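Local coordinates for structural protein VP1 (Trichodysplasia spinulosa-associated polyomavirus, PDB 4U60), which forms the pentameric building block of the viral capsid and engages sialylated glycans such as the GM1 oligosaccharide, probably as cell-surface receptors, at residues 86-98 / 223-237. Residues are numbered along the deposited sequence; the frame is centred on the assembly and turned at random.
Sequences TLTMWEAVSVKTE and VTTVLLDENGVGPLC
In the VP1 jelly roll, the short strand 225-226 pairs antiparallel with residues 94-95 of strand 86-98, and the same segment, after a turn, returns to make one further bridge, Glu91 with Leu236. At one end, Val95 and Thr225 form a hydrogen-bonded pair, Val95 N to Thr225 O at 2.9 Å and Thr225 N to Val95 O at 2.8 Å. At the other, Ala92 N donates to Pro235 O, and Cys237 N donates to Trp90 O (2.9 Å). Between them, Leu227 N reaches Val93 O from well above the carbonyl plane, as the chain departs into the type I turn Asp229-Gly232. Glu91 holds the returning arm of this excursion. With CG anti to its backbone N (chi1 178°) and the chain extended, it carries OE2 to Gly234 N, 2.8 Å away on the anti lone pair; OE1 forms salt bridges with Arg274 and Arg276, so both carboxylate oxygens are held. Leu236 lies alongside, CD2 3.7 Å from Glu91 CB. Leu227 turns inward, its CD1 3.9 Å from Ala92 CB and its CD2 against Val95 CG1, extending an apolar patch to Val135 and Phe133 of strand 129-136. Asp229 OD1 accepts from Asn231 N and Val233 N on opposite faces of its carboxylate. Val93 and Ser94 together lie opposite the single residue Leu272 of strand 260-279, a classic beta bulge within the antiparallel jelly-roll sheet characteristic of polyomavirus coat proteins.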
ATOM      1  N   THR C  86      -8.328  36.992 -33.504  1.00 36.25           N
ATOM      2  CA  THR C  86      -7.842  36.023 -32.518  1.00 33.75           C
ATOM      3  C   THR C  86      -7.339  36.769 -31.299  1.00 32.96           C
ATOM      4  O   THR C  86      -7.041  37.968 -31.367  1.00 33.86           O
ATOM      5  CB  THR C  86      -6.693  35.152 -33.067  1.00 33.07           C
ATOM      6  OG1 THR C  86      -5.559  35.978 -33.371  1.00 33.75           O
ATOM      7  CG2 THR C  86      -7.142  34.405 -34.318  1.00 33.92           C
ATOM      8  N   LEU C  87      -7.258  36.040 -30.188  1.00 30.73           N
ATOM      9  CA  LEU C  87      -6.726  36.565 -28.942  1.00 30.08           C
ATOM     10  C   LEU C  87      -5.740  35.560 -28.355  1.00 28.19           C
ATOM     11  O   LEU C  87      -5.623  34.438 -28.832  1.00 27.09           O
ATOM     12  CB  LEU C  87      -7.858  36.851 -27.952  1.00 30.20           C
ATOM     13  CG  LEU C  87      -8.848  37.964 -28.318  1.00 32.03           C
ATOM     14  CD1 LEU C  87      -9.993  37.992 -27.315  1.00 32.04           C
ATOM     15  CD2 LEU C  87      -8.169  39.331 -28.402  1.00 33.41           C
ATOM     16  N   THR C  88      -4.999  36.003 -27.350  1.00 27.51           N
ATOM     17  CA  THR C  88      -4.034  35.154 -26.668  1.00 26.07           C
ATOM     18  C   THR C  88      -4.532  34.911 -25.259  1.00 24.81           C
ATOM     19  O   THR C  88      -5.065  35.819 -24.621  1.00 25.28           O
ATOM     20  CB  THR C  88      -2.642  35.807 -26.623  1.00 26.58           C
ATOM     21  OG1 THR C  88      -2.301  36.313 -27.924  1.00 28.17           O
ATOM     22  CG2 THR C  88      -1.588  34.786 -26.146  1.00 25.51           C
ATOM     23  N   MET C  89      -4.368  33.677 -24.789  1.00 23.04           N
ATOM     24  CA  MET C  89      -4.675  33.312 -23.415  1.00 21.83           C
ATOM     25  C   MET C  89      -3.483  32.565 -22.820  1.00 20.63           C
ATOM     26  O   MET C  89      -2.740  31.912 -23.548  1.00 20.67           O
ATOM     27  CB  MET C  89      -5.897  32.402 -23.363  1.00 21.54           C
ATOM     28  CG  MET C  89      -7.155  33.034 -23.915  1.00 22.66           C
ATOM     29  SD  MET C  89      -8.601  31.978 -23.676  1.00 22.22           S
ATOM     30  CE  MET C  89      -8.917  32.239 -21.941  1.00 21.59           C
ATOM     31  N   TRP C  90      -3.312  32.686 -21.511  1.00 19.62           N
ATOM     32  CA  TRP C  90      -2.337  31.872 -20.777  1.00 18.65           C
ATOM     33  C   TRP C  90      -2.929  30.494 -20.585  1.00 18.04           C
ATOM     34  O   TRP C  90      -4.078  30.354 -20.163  1.00 17.93           O
ATOM     35  CB  TRP C  90      -1.995  32.478 -19.417  1.00 18.44           C
ATOM     36  CG  TRP C  90      -1.171  33.715 -19.520  1.00 19.38           C
ATOM     37  CD1 TRP C  90      -1.567  34.991 -19.268  1.00 20.31           C
ATOM     38  CD2 TRP C  90       0.197  33.792 -19.936  1.00 19.86           C
ATOM     39  NE1 TRP C  90      -0.517  35.869 -19.490  1.00 21.13           N
ATOM     40  CE2 TRP C  90       0.573  35.147 -19.898  1.00 20.96           C
ATOM     41  CE3 TRP C  90       1.148  32.836 -20.316  1.00 19.69           C
ATOM     42  CZ2 TRP C  90       1.866  35.579 -20.231  1.00 21.90           C
ATOM     43  CZ3 TRP C  90       2.423  33.260 -20.641  1.00 20.47           C
ATOM     44  CH2 TRP C  90       2.771  34.622 -20.605  1.00 21.51           C
ATOM     45  N   GLU C  91      -2.137  29.477 -20.912  1.00 17.65           N
ATOM     46  CA  GLU C  91      -2.538  28.082 -20.758  1.00 17.11           C
ATOM     47  C   GLU C  91      -1.645  27.467 -19.686  1.00 16.34           C
ATOM     48  O   GLU C  91      -0.436  27.522 -19.804  1.00 16.46           O
ATOM     49  CB  GLU C  91      -2.310  27.373 -22.082  1.00 17.71           C
ATOM     50  CG  GLU C  91      -2.638  25.895 -22.104  1.00 17.60           C
ATOM     51  CD  GLU C  91      -2.249  25.243 -23.411  1.00 18.67           C
ATOM     52  OE1 GLU C  91      -1.682  25.936 -24.290  1.00 19.54           O
ATOM     53  OE2 GLU C  91      -2.514  24.028 -23.571  1.00 19.22           O
ATOM     54  N   ALA C  92      -2.253  26.913 -18.638  1.00 15.70           N
ATOM     55  CA  ALA C  92      -1.499  26.267 -17.565  1.00 15.31           C
ATOM     56  C   ALA C  92      -1.065  24.879 -18.037  1.00 15.39           C
ATOM     57  O   ALA C  92      -1.886  24.053 -18.360  1.00 15.59           O
ATOM     58  CB  ALA C  92      -2.355  26.158 -16.315  1.00 14.80           C
ATOM     59  N   VAL C  93       0.245  24.655 -18.083  1.00 15.82           N
ATOM     60  CA  VAL C  93       0.824  23.450 -18.673  1.00 15.94           C
ATOM     61  C   VAL C  93       1.104  22.385 -17.602  1.00 15.25           C
ATOM     62  O   VAL C  93       0.873  21.211 -17.823  1.00 14.97           O
ATOM     63  CB  VAL C  93       2.160  23.783 -19.357  1.00 17.05           C
ATOM     64  CG1 VAL C  93       2.818  22.526 -19.913  1.00 17.50           C
ATOM     65  CG2 VAL C  93       1.967  24.821 -20.459  1.00 17.86           C
ATOM     66  N   SER C  94       1.608  22.825 -16.464  1.00 14.91           N
ATOM     67  CA  SER C  94       2.034  21.911 -15.404  1.00 14.86           C
ATOM     68  C   SER C  94       2.139  22.635 -14.088  1.00 14.48           C
ATOM     69  O   SER C  94       2.260  23.864 -14.047  1.00 14.52           O
ATOM     70  CB  SER C  94       3.403  21.295 -15.766  1.00 15.66           C
ATOM     71  OG  SER C  94       4.417  22.283 -15.887  1.00 16.29           O
ATOM     72  N   VAL C  95       2.138  21.850 -13.006  1.00 14.19           N
ATOM     73  CA  VAL C  95       2.305  22.394 -11.662  1.00 13.99           C
ATOM     74  C   VAL C  95       3.208  21.476 -10.854  1.00 14.22           C
ATOM     75  O   VAL C  95       3.088  20.249 -10.945  1.00 14.23           O
ATOM     76  CB  VAL C  95       0.960  22.606 -10.938  1.00 13.52           C
ATOM     77  CG1 VAL C  95       0.151  21.308 -10.850  1.00 13.19           C
ATOM     78  CG2 VAL C  95       1.180  23.221  -9.561  1.00 13.47           C
ATOM     79  N   LYS C  96       4.104  22.080 -10.085  1.00 14.32           N
ATOM     80  CA  LYS C  96       4.836  21.384  -9.019  1.00 14.69           C
ATOM     81  C   LYS C  96       4.204  21.884  -7.732  1.00 14.16           C
ATOM     82  O   LYS C  96       4.189  23.074  -7.454  1.00 14.28           O
ATOM     83  CB  LYS C  96       6.327  21.712  -9.068  1.00 15.92           C
ATOM     84  CG  LYS C  96       6.984  21.369 -10.397  1.00 17.02           C
ATOM     85  CD  LYS C  96       8.480  21.650 -10.415  1.00 18.72           C
ATOM     86  CE  LYS C  96       9.286  20.611  -9.656  1.00 19.72           C
ATOM     87  NZ  LYS C  96      10.713  20.992  -9.508  1.00 21.44           N
ATOM     88  N   THR C  97       3.658  20.982  -6.941  1.00 13.54           N
ATOM     89  CA  THR C  97       3.011  21.390  -5.696  1.00 13.31           C
ATOM     90  C   THR C  97       3.453  20.479  -4.559  1.00 13.76           C
ATOM     91  O   THR C  97       3.672  19.278  -4.779  1.00 14.09           O
ATOM     92  CB  THR C  97       1.464  21.403  -5.866  1.00 12.49           C
ATOM     93  OG1 THR C  97       0.812  21.795  -4.658  1.00 11.90           O
ATOM     94  CG2 THR C  97       0.916  20.047  -6.314  1.00 12.41           C
ATOM     95  N   GLU C  98       3.524  21.046  -3.354  1.00 13.87           N
ATOM     96  CA  GLU C  98       4.002  20.353  -2.157  1.00 14.62           C
ATOM     97  C   GLU C  98       3.290  20.852  -0.955  1.00 14.56           C
ATOM     98  O   GLU C  98       2.977  22.046  -0.853  1.00 13.94           O
ATOM     99  CB  GLU C  98       5.479  20.641  -1.872  1.00 16.10           C
ATOM    100  CG  GLU C  98       6.461  20.353  -2.957  1.00 17.00           C
ATOM    101  CD  GLU C  98       7.850  20.858  -2.615  1.00 17.96           C
ATOM    102  OE1 GLU C  98       8.472  21.374  -3.551  1.00 18.69           O
ATOM    103  OE2 GLU C  98       8.341  20.681  -1.463  1.00 18.44           O
ATOM    104  N   VAL C 223       8.688  16.466  -8.379  1.00 15.16           N
ATOM    105  CA  VAL C 223       7.516  15.912  -9.086  1.00 15.56           C
ATOM    106  C   VAL C 223       6.717  17.011  -9.804  1.00 15.86           C
ATOM    107  O   VAL C 223       6.303  18.004  -9.186  1.00 15.41           O
ATOM    108  CB  VAL C 223       6.586  15.151  -8.119  1.00 15.42           C
ATOM    109  CG1 VAL C 223       5.314  14.701  -8.820  1.00 15.55           C
ATOM    110  CG2 VAL C 223       7.300  13.948  -7.510  1.00 15.98           C
ATOM    111  N   THR C 224       6.495  16.805 -11.097  1.00 16.28           N
ATOM    112  CA  THR C 224       5.739  17.739 -11.947  1.00 16.76           C
ATOM    113  C   THR C 224       4.418  17.064 -12.323  1.00 16.75           C
ATOM    114  O   THR C 224       4.409  15.917 -12.775  1.00 18.07           O
ATOM    115  CB  THR C 224       6.555  18.085 -13.188  1.00 17.73           C
ATOM    116  OG1 THR C 224       7.730  18.814 -12.798  1.00 17.66           O
ATOM    117  CG2 THR C 224       5.741  18.959 -14.161  1.00 17.95           C
ATOM    118  N   THR C 225       3.314  17.755 -12.100  1.00 16.49           N
ATOM    119  CA  THR C 225       1.986  17.257 -12.473  1.00 16.23           C
ATOM    120  C   THR C 225       1.575  17.952 -13.784  1.00 16.11           C
ATOM    121  O   THR C 225       1.494  19.164 -13.828  1.00 15.98           O
ATOM    122  CB  THR C 225       0.963  17.596 -11.392  1.00 16.66           C
ATOM    123  OG1 THR C 225       1.385  17.038 -10.131  1.00 18.47           O
ATOM    124  CG2 THR C 225      -0.407  17.073 -11.778  1.00 16.78           C
ATOM    125  N   VAL C 226       1.370  17.182 -14.838  1.00 16.12           N
ATOM    126  CA  VAL C 226       0.967  17.708 -16.133  1.00 16.84           C
ATOM    127  C   VAL C 226      -0.519  18.077 -16.075  1.00 16.02           C
ATOM    128  O   VAL C 226      -1.346  17.268 -15.664  1.00 15.83           O
ATOM    129  CB  VAL C 226       1.241  16.673 -17.245  1.00 18.15           C
ATOM    130  CG1 VAL C 226       0.702  17.156 -18.586  1.00 19.49           C
ATOM    131  CG2 VAL C 226       2.735  16.381 -17.345  1.00 19.35           C
ATOM    132  N   LEU C 227      -0.831  19.315 -16.466  1.00 15.38           N
ATOM    133  CA  LEU C 227      -2.203  19.831 -16.466  1.00 14.98           C
ATOM    134  C   LEU C 227      -2.888  19.758 -17.839  1.00 15.54           C
ATOM    135  O   LEU C 227      -4.073  20.078 -17.971  1.00 15.17           O
ATOM    136  CB  LEU C 227      -2.221  21.271 -15.933  1.00 14.73           C
ATOM    137  CG  LEU C 227      -1.748  21.449 -14.484  1.00 13.97           C
ATOM    138  CD1 LEU C 227      -1.548  22.933 -14.199  1.00 14.05           C
ATOM    139  CD2 LEU C 227      -2.750  20.860 -13.504  1.00 13.44           C
ATOM    140  N   LEU C 228      -2.140  19.361 -18.856  1.00 16.28           N
ATOM    141  CA  LEU C 228      -2.711  19.169 -20.191  1.00 17.54           C
ATOM    142  C   LEU C 228      -3.746  18.040 -20.184  1.00 18.07           C
ATOM    143  O   LEU C 228      -3.565  17.017 -19.528  1.00 17.87           O
ATOM    144  CB  LEU C 228      -1.608  18.842 -21.182  1.00 18.54           C
ATOM    145  CG  LEU C 228      -0.487  19.887 -21.314  1.00 18.90           C
ATOM    146  CD1 LEU C 228       0.447  19.495 -22.451  1.00 20.33           C
ATOM    147  CD2 LEU C 228      -1.026  21.290 -21.545  1.00 18.94           C
ATOM    148  N   ASP C 229      -4.837  18.222 -20.909  1.00 19.25           N
ATOM    149  CA  ASP C 229      -5.826  17.151 -21.025  1.00 20.49           C
ATOM    150  C   ASP C 229      -5.433  16.158 -22.113  1.00 22.50           C
ATOM    151  O   ASP C 229      -4.327  16.232 -22.665  1.00 22.28           O
ATOM    152  CB  ASP C 229      -7.223  17.737 -21.219  1.00 20.61           C
ATOM    153  CG  ASP C 229      -7.424  18.428 -22.566  1.00 21.85           C
ATOM    154  OD1 ASP C 229      -6.625  18.262 -23.511  1.00 21.91           O
ATOM    155  OD2 ASP C 229      -8.423  19.173 -22.662  1.00 23.53           O
ATOM    156  N   GLU C 230      -6.348  15.237 -22.430  1.00 24.63           N
ATOM    157  CA  GLU C 230      -6.102  14.204 -23.446  1.00 27.81           C
ATOM    158  C   GLU C 230      -5.881  14.760 -24.857  1.00 28.86           C
ATOM    159  O   GLU C 230      -5.290  14.087 -25.704  1.00 29.47           O
ATOM    160  CB  GLU C 230      -7.226  13.144 -23.453  1.00 29.72           C
ATOM    161  CG  GLU C 230      -8.646  13.677 -23.648  1.00 31.36           C
ATOM    162  CD  GLU C 230      -9.381  13.888 -22.338  1.00 33.29           C
ATOM    163  OE1 GLU C 230      -8.865  14.631 -21.476  1.00 32.18           O
ATOM    164  OE2 GLU C 230     -10.489  13.320 -22.157  1.00 35.70           O
ATOM    165  N   ASN C 231      -6.350  15.983 -25.109  1.00 28.51           N
ATOM    166  CA  ASN C 231      -6.115  16.646 -26.388  1.00 29.36           C
ATOM    167  C   ASN C 231      -4.908  17.583 -26.357  1.00 27.85           C
ATOM    168  O   ASN C 231      -4.701  18.334 -27.286  1.00 28.57           O
ATOM    169  CB  ASN C 231      -7.357  17.437 -26.804  1.00 30.51           C
ATOM    170  CG  ASN C 231      -8.600  16.566 -26.886  1.00 31.85           C
ATOM    171  OD1 ASN C 231      -8.591  15.530 -27.544  1.00 34.80           O
ATOM    172  ND2 ASN C 231      -9.662  16.971 -26.205  1.00 32.20           N
ATOM    173  N   GLY C 232      -4.128  17.556 -25.278  1.00 25.75           N
ATOM    174  CA  GLY C 232      -2.943  18.394 -25.176  1.00 24.64           C
ATOM    175  C   GLY C 232      -3.202  19.844 -24.796  1.00 23.20           C
ATOM    176  O   GLY C 232      -2.342  20.710 -25.013  1.00 23.20           O
ATOM    177  N   VAL C 233      -4.358  20.112 -24.193  1.00 21.36           N
ATOM    178  CA  VAL C 233      -4.734  21.480 -23.833  1.00 20.56           C
ATOM    179  C   VAL C 233      -4.854  21.616 -22.323  1.00 18.91           C
ATOM    180  O   VAL C 233      -5.553  20.838 -21.699  1.00 18.42           O
ATOM    181  CB  VAL C 233      -6.079  21.887 -24.480  1.00 20.98           C
ATOM    182  CG1 VAL C 233      -6.369  23.354 -24.204  1.00 21.23           C
ATOM    183  CG2 VAL C 233      -6.050  21.629 -25.981  1.00 22.18           C
ATOM    184  N   GLY C 234      -4.181  22.620 -21.763  1.00 17.86           N
ATOM    185  CA  GLY C 234      -4.241  22.921 -20.339  1.00 16.90           C
ATOM    186  C   GLY C 234      -5.380  23.885 -20.039  1.00 16.65           C
ATOM    187  O   GLY C 234      -5.990  24.434 -20.966  1.00 17.41           O
ATOM    188  N   PRO C 235      -5.640  24.149 -18.749  1.00 15.57           N
ATOM    189  CA  PRO C 235      -6.606  25.193 -18.393  1.00 15.35           C
ATOM    190  C   PRO C 235      -6.253  26.534 -19.067  1.00 16.15           C
ATOM    191  O   PRO C 235      -5.082  26.920 -19.093  1.00 16.53           O
ATOM    192  CB  PRO C 235      -6.471  25.285 -16.881  1.00 14.74           C
ATOM    193  CG  PRO C 235      -6.017  23.921 -16.455  1.00 14.12           C
ATOM    194  CD  PRO C 235      -5.062  23.508 -17.547  1.00 14.79           C
ATOM    195  N   LEU C 236      -7.258  27.206 -19.610  1.00 16.42           N
ATOM    196  CA  LEU C 236      -7.092  28.497 -20.309  1.00 17.59           C
ATOM    197  C   LEU C 236      -7.614  29.602 -19.403  1.00 17.27           C
ATOM    198  O   LEU C 236      -8.737  29.536 -18.910  1.00 16.91           O
ATOM    199  CB  LEU C 236      -7.798  28.467 -21.651  1.00 18.45           C
ATOM    200  CG  LEU C 236      -7.287  27.391 -22.621  1.00 19.12           C
ATOM    201  CD1 LEU C 236      -8.196  27.308 -23.839  1.00 20.15           C
ATOM    202  CD2 LEU C 236      -5.861  27.662 -23.069  1.00 19.74           C
ATOM    203  N   CYS C 237      -6.744  30.564 -19.107  1.00 17.59           N
ATOM    204  CA  CYS C 237      -6.991  31.526 -18.053  1.00 17.56           C
ATOM    205  C   CYS C 237      -7.841  32.704 -18.507  1.00 18.46           C
ATOM    206  O   CYS C 237      -7.337  33.692 -19.077  1.00 18.96           O
ATOM    207  CB  CYS C 237      -5.651  31.993 -17.478  1.00 17.59           C
ATOM    208  SG  CYS C 237      -4.815  30.630 -16.624  1.00 17.45           S
TER
HETATM  209  O   HOH W   1      -4.945  34.476 -20.006  1.00 17.22           O
HETATM  210  O   HOH W   2       3.459  18.141  -8.235  1.00 17.12           O